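Local coordinates for protein PatF (Prochloron didemni, PDB 4BG2) that has a prenyltransferase-like fold and belongs to the patellamide (cyanobactin) pathway, though its own catalytic activity remains uncertain, at residues A[162-167]-A[213-218]; A[232-235]-A[240-243]. All blocks are in the same frame, centred on the assembly; numbering follows the deposited sequence.

Interaction 1 of 2, residues A[162-167]-A[213-218]; sequences SDELTR and QKNLSR
Glu-164 reaches from one helix toward the end of another, where its carboxylate meets Asn-215 and Lys-214. Its OE2 accepts a hydrogen bond from Asn-215 ND2 at 3.1 Å, with an N-H...O angle of 145°. The donor comes in from above the carboxylate plane, and the carboxylate and amide planes stand 61° apart, so the two flat groups are steeply turned against each other. With CG anti to the backbone N (chi1 -171°) and an extended chain beyond it, Glu-164 spans the distance between the helices. Both belong to the helical layer round the antiparallel barrel, an architecture resembling the ABBA barrel of prenyltransferases. Glu-164 stands in the first turn of helix 163-172, whose N-cap is Ser-162, its OG accepting a bond from Leu-165 N at 3.2 Å. Asn-215 closes helix 206-215, and its ND2 also donates to Tyr-211 O one turn back, a bond that probably holds the amide in place for Glu-164. The extended chain of Lys-214 crosses that of Glu-164 at a slant, its CD lying 3.6 Å from Glu-164 OE2. Its ammonium NZ stays 4.6 Å from Glu-164 OE2, too far for a salt bridge, though the opposite charges may still attract weakly. With an alanine in place of Glu-164, the amide of Asn-215 would probably keep its hold on Tyr-211 but lose its link to the neighbouring helix, and Lys-214 would lose a nearby opposite charge.

Interaction 2 of 2, residues A[232-235]-A[240-243]; sequences AFFS and EPIL
Phe-233 N donates to Ile-242 O at 2.7 Å, a nearly straight bond (165° at the hydrogen), with the donor in the carbonyl plane of Ile-242. The same oxygen also receives the CA-H of Ala-232, whose CA stands 3.3 Å from Ile-242 O. In return Ile-242 N gives a longer bond of 3.1 Å to Phe-233 O, which makes Phe-233 and Ile-242 a hydrogen-bonded antiparallel pair. Ala-232 and Leu-243 form the adjoining non-hydrogen-bonded pair, with Ala-232 CB resting 3.8 Å from Leu-243 CD2. On the sheet face that carries Phe-233 and Ile-242, Ile-242 CG2 touches Phe-233 CB at 3.5 Å while the aromatic ring itself leads off. Nearer the turn, the pyrrolidine of Pro-241 lies against one face of the Phe-234 ring in a CH-pi contact: CB sits 3.7 Å from the ring centroid, 15° off the normal. Phe-234 CG is anti to its carbonyl carbon (chi1 -64°), which swings the ring alongside the proline. Pro-241 CG adds a contact of 3.5 Å to Phe-234 CE2, so CB and CG together bear most closely on the ring. This is the turn-proximal end of a beta hairpin in the closed barrel, flanked by strand 186-194 beside 229-233 and strand 276-284 beside 242-247, while Leu-165 and Leu-169 of helix 163-172 pack on Phe-234.

Interaction 1 closes before interaction 2 opens along the chain, and their centres are about 12 Å apart on the same side of the protein. The first ties together two helices of the outer layer at the surface, about 22 Å from the centre of the chain; the second lies deeper, within the hairpin of strands 229-233 and 242-247. Helix 163-172 connects them: Glu-164 of interaction 1 reaches across to helix 206-215, whereas the next residue, Leu-165, brings its CD2 to within 3.6 Å of Phe-234 CE2. One helix turn thus joins a polar surface link to the apolar seam between the helical layer and the barrel.

Interaction 1 of 2, residues A[162-167]-A[213-218]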
loop_
_atom_site.group_PDB
_atom_site.type_symbol
_atom_site.label_atom_id
_atom_site.label_comp_id
_atom_site.label_asym_id
_atom_site.label_seq_id
_atom_site.Cartn_x
_atom_site.Cartn_y
_atom_site.Cartn_z
ATOM N N SER A 162 8.163 -22.405 0.911
ATOM C CA SER A 162 8.315 -23.606 0.089
ATOM C C SER A 162 9.012 -23.274 -1.235
ATOM O O SER A 162 9.108 -22.101 -1.624
ATOM C CB SER A 162 6.948 -24.265 -0.166
ATOM O OG SER A 162 6.123 -23.477 -1.006
ATOM N N ASP A 163 9.514 -24.311 -1.908
ATOM C CA ASP A 163 10.058 -24.196 -3.265
ATOM C C ASP A 163 9.093 -23.443 -4.189
ATOM O O ASP A 163 9.484 -22.465 -4.835
ATOM C CB ASP A 163 10.318 -25.588 -3.856
ATOM C CG ASP A 163 11.539 -26.276 -3.251
ATOM O OD1 ASP A 163 12.356 -25.588 -2.601
ATOM O OD2 ASP A 163 11.691 -27.504 -3.454
ATOM N N GLU A 164 7.841 -23.906 -4.237
ATOM C CA GLU A 164 6.798 -23.287 -5.065
ATOM C C GLU A 164 6.570 -21.783 -4.750
ATOM O O GLU A 164 6.509 -20.938 -5.647
ATOM C CB GLU A 164 5.498 -24.060 -4.887
ATOM C CG GLU A 164 4.372 -23.665 -5.836
ATOM C CD GLU A 164 3.034 -24.358 -5.513
ATOM O OE1 GLU A 164 2.911 -25.013 -4.448
ATOM O OE2 GLU A 164 2.091 -24.230 -6.328
ATOM N N LEU A 165 6.434 -21.457 -3.471
ATOM C CA LEU A 165 6.195 -20.069 -3.088
ATOM C C LEU A 165 7.463 -19.211 -3.297
ATOM O O LEU A 165 7.374 -18.075 -3.706
ATOM C CB LEU A 165 5.698 -20.003 -1.645
ATOM C CG LEU A 165 5.356 -18.628 -1.093
ATOM C CD1 LEU A 165 4.469 -17.834 -2.059
ATOM C CD2 LEU A 165 4.685 -18.800 0.270
ATOM N N THR A 166 8.637 -19.772 -3.049
ATOM C CA THR A 166 9.869 -19.032 -3.274
ATOM C C THR A 166 9.966 -18.552 -4.709
ATOM O O THR A 166 10.306 -17.394 -4.958
ATOM C CB THR A 166 11.105 -19.872 -2.910
ATOM O OG1 THR A 166 11.030 -20.220 -1.528
ATOM C CG2 THR A 166 12.411 -19.098 -3.157
ATOM N N ARG A 167 9.636 -19.431 -5.652
ATOM C CA ARG A 167 9.639 -19.072 -7.075
ATOM C C ARG A 167 8.602 -18.002 -7.404
ATOM O O ARG A 167 8.881 -17.096 -8.173
ATOM C CB ARG A 167 9.423 -20.315 -7.962
ATOM C CG ARG A 167 10.546 -21.347 -7.838
ATOM C CD ARG A 167 11.892 -20.820 -8.343
ATOM N NE ARG A 167 11.853 -20.559 -9.787
ATOM C CZ ARG A 167 12.657 -19.721 -10.442
ATOM N NH1 ARG A 167 13.593 -19.022 -9.794
ATOM N NH2 ARG A 167 12.512 -19.570 -11.757
ATOM N N GLN A 213 -4.354 -21.113 -8.063
ATOM C CA GLN A 213 -5.225 -22.206 -8.529
ATOM C C GLN A 213 -4.992 -23.483 -7.745
ATOM O O GLN A 213 -5.941 -24.115 -7.335
ATOM C CB GLN A 213 -5.026 -22.461 -10.010
ATOM C CG GLN A 213 -5.482 -21.305 -10.872
ATOM C CD GLN A 213 -4.982 -21.443 -12.304
ATOM O OE1 GLN A 213 -3.774 -21.473 -12.564
ATOM N NE2 GLN A 213 -5.903 -21.550 -13.236
ATOM N N LYS A 214 -3.730 -23.833 -7.505
ATOM C CA LYS A 214 -3.392 -25.055 -6.761
ATOM C C LYS A 214 -3.611 -24.982 -5.258
ATOM O O LYS A 214 -3.945 -25.984 -4.635
ATOM C CB LYS A 214 -1.934 -25.441 -7.014
ATOM C CG LYS A 214 -1.637 -25.822 -8.455
ATOM C CD LYS A 214 -0.134 -25.902 -8.678
ATOM C CE LYS A 214 0.202 -26.470 -10.050
ATOM N NZ LYS A 214 1.680 -26.620 -10.219
ATOM N N ASN A 215 -3.403 -23.810 -4.658
ATOM C CA ASN A 215 -3.298 -23.752 -3.211
ATOM C C ASN A 215 -4.380 -22.975 -2.480
ATOM O O ASN A 215 -4.578 -23.200 -1.301
ATOM C CB ASN A 215 -1.912 -23.218 -2.819
ATOM C CG ASN A 215 -0.789 -24.045 -3.428
ATOM O OD1 ASN A 215 -0.290 -24.965 -2.805
ATOM N ND2 ASN A 215 -0.428 -23.752 -4.662
ATOM N N LEU A 216 -5.025 -22.021 -3.137
ATOM C CA LEU A 216 -5.897 -21.113 -2.417
ATOM C C LEU A 216 -7.349 -21.547 -2.562
ATOM O O LEU A 216 -7.674 -22.361 -3.410
ATOM C CB LEU A 216 -5.709 -19.673 -2.883
ATOM C CG LEU A 216 -4.353 -19.037 -2.573
ATOM C CD1 LEU A 216 -4.392 -17.559 -2.914
ATOM C CD2 LEU A 216 -3.923 -19.249 -1.120
ATOM N N SER A 217 -8.215 -20.991 -1.725
ATOM C CA SER A 217 -9.574 -21.474 -1.627
ATOM C C SER A 217 -10.358 -21.235 -2.923
ATOM O O SER A 217 -9.974 -20.421 -3.775
ATOM C CB SER A 217 -10.281 -20.779 -0.476
ATOM O OG SER A 217 -10.548 -19.429 -0.809
ATOM N N ARG A 218 -11.472 -21.942 -3.053
ATOM C CA ARG A 218 -12.375 -21.749 -4.181
ATOM C C ARG A 218 -12.896 -20.318 -4.214
ATOM O O ARG A 218 -13.035 -19.719 -5.276
ATOM C CB ARG A 218 -13.530 -22.756 -4.119
ATOM C CG ARG A 218 -13.041 -24.181 -4.352
ATOM C CD ARG A 218 -14.169 -25.186 -4.407
ATOM N NE ARG A 218 -14.764 -25.432 -3.085
ATOM C CZ ARG A 218 -14.895 -26.624 -2.499
ATOM N NH1 ARG A 218 -14.477 -27.742 -3.090
ATOM N NH2 ARG A 218 -15.466 -26.702 -1.301
#

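Interaction 2 of 2, residues A[232-235]-A[240-243]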
loop_
_atom_site.group_PDB
_atom_site.type_symbol
_atom_site.label_atom_id
_atom_site.label_comp_id
_atom_site.label_asym_id
_atom_site.label_seq_id
_atom_site.Cartn_x
_atom_site.Cartn_y
_atom_site.Cartn_z
ATOM N N ALA A 232 -0.765 -10.515 -3.567
ATOM C CA ALA A 232 -0.706 -11.117 -2.269
ATOM C C ALA A 232 0.567 -10.622 -1.604
ATOM O O ALA A 232 1.626 -10.631 -2.238
ATOM C CB ALA A 232 -0.686 -12.627 -2.398
ATOM N N PHE A 233 0.484 -10.213 -0.347
ATOM C CA PHE A 233 1.686 -9.887 0.397
ATOM C C PHE A 233 2.078 -10.994 1.350
ATOM O O PHE A 233 1.320 -11.358 2.236
ATOM C CB PHE A 233 1.521 -8.579 1.173
ATOM C CG PHE A 233 1.716 -7.344 0.351
ATOM C CD1 PHE A 233 2.888 -7.125 -0.339
ATOM C CD2 PHE A 233 0.743 -6.358 0.327
ATOM C CE1 PHE A 233 3.073 -5.958 -1.057
ATOM C CE2 PHE A 233 0.910 -5.191 -0.393
ATOM C CZ PHE A 233 2.071 -4.998 -1.104
ATOM N N PHE A 234 3.268 -11.541 1.144
ATOM C CA PHE A 234 3.871 -12.490 2.069
ATOM C C PHE A 234 4.936 -11.818 2.955
ATOM O O PHE A 234 5.635 -10.893 2.528
ATOM C CB PHE A 234 4.505 -13.612 1.269
ATOM C CG PHE A 234 3.500 -14.432 0.490
ATOM C CD1 PHE A 234 3.033 -13.993 -0.727
ATOM C CD2 PHE A 234 3.004 -15.609 1.014
ATOM C CE1 PHE A 234 2.094 -14.731 -1.435
ATOM C CE2 PHE A 234 2.066 -16.355 0.325
ATOM C CZ PHE A 234 1.606 -15.912 -0.898
ATOM N N SER A 235 5.063 -12.303 4.183
ATOM C CA SER A 235 6.093 -11.825 5.097
ATOM C C SER A 235 6.370 -12.894 6.120
ATOM O O SER A 235 5.469 -13.623 6.507
ATOM C CB SER A 235 5.618 -10.565 5.850
ATOM O OG SER A 235 6.664 -9.968 6.628
ATOM N N GLU A 240 -0.325 -15.916 7.225
ATOM C CA GLU A 240 -0.863 -16.173 5.890
ATOM C C GLU A 240 -0.809 -14.860 5.138
ATOM O O GLU A 240 -0.821 -13.805 5.751
ATOM C CB GLU A 240 -2.282 -16.777 5.933
ATOM C CG GLU A 240 -3.369 -15.954 6.603
ATOM C CD GLU A 240 -4.752 -16.632 6.506
ATOM O OE1 GLU A 240 -5.409 -16.621 5.428
ATOM O OE2 GLU A 240 -5.202 -17.164 7.530
ATOM N N PRO A 241 -0.686 -14.928 3.808
ATOM C CA PRO A 241 -0.624 -13.696 3.065
ATOM C C PRO A 241 -1.881 -12.844 3.200
ATOM O O PRO A 241 -2.969 -13.370 3.395
ATOM C CB PRO A 241 -0.483 -14.173 1.615
ATOM C CG PRO A 241 -1.076 -15.568 1.590
ATOM C CD PRO A 241 -0.696 -16.125 2.923
ATOM N N ILE A 242 -1.731 -11.549 2.994
ATOM C CA ILE A 242 -2.858 -10.668 2.781
ATOM C C ILE A 242 -3.060 -10.505 1.279
ATOM O O ILE A 242 -2.112 -10.271 0.542
ATOM C CB ILE A 242 -2.691 -9.334 3.536
ATOM C CG1 ILE A 242 -3.904 -8.440 3.318
ATOM C CG2 ILE A 242 -1.424 -8.602 3.122
ATOM C CD1 ILE A 242 -4.040 -7.408 4.401
ATOM N N LEU A 243 -4.289 -10.752 0.824
ATOM C CA LEU A 243 -4.615 -10.769 -0.592
ATOM C C LEU A 243 -5.200 -9.445 -0.936
ATOM O O LEU A 243 -5.944 -8.901 -0.150
ATOM C CB LEU A 243 -5.628 -11.884 -0.933
ATOM C CG LEU A 243 -5.334 -13.281 -0.391
ATOM C CD1 LEU A 243 -6.389 -14.295 -0.857
ATOM C CD2 LEU A 243 -3.943 -13.758 -0.807
#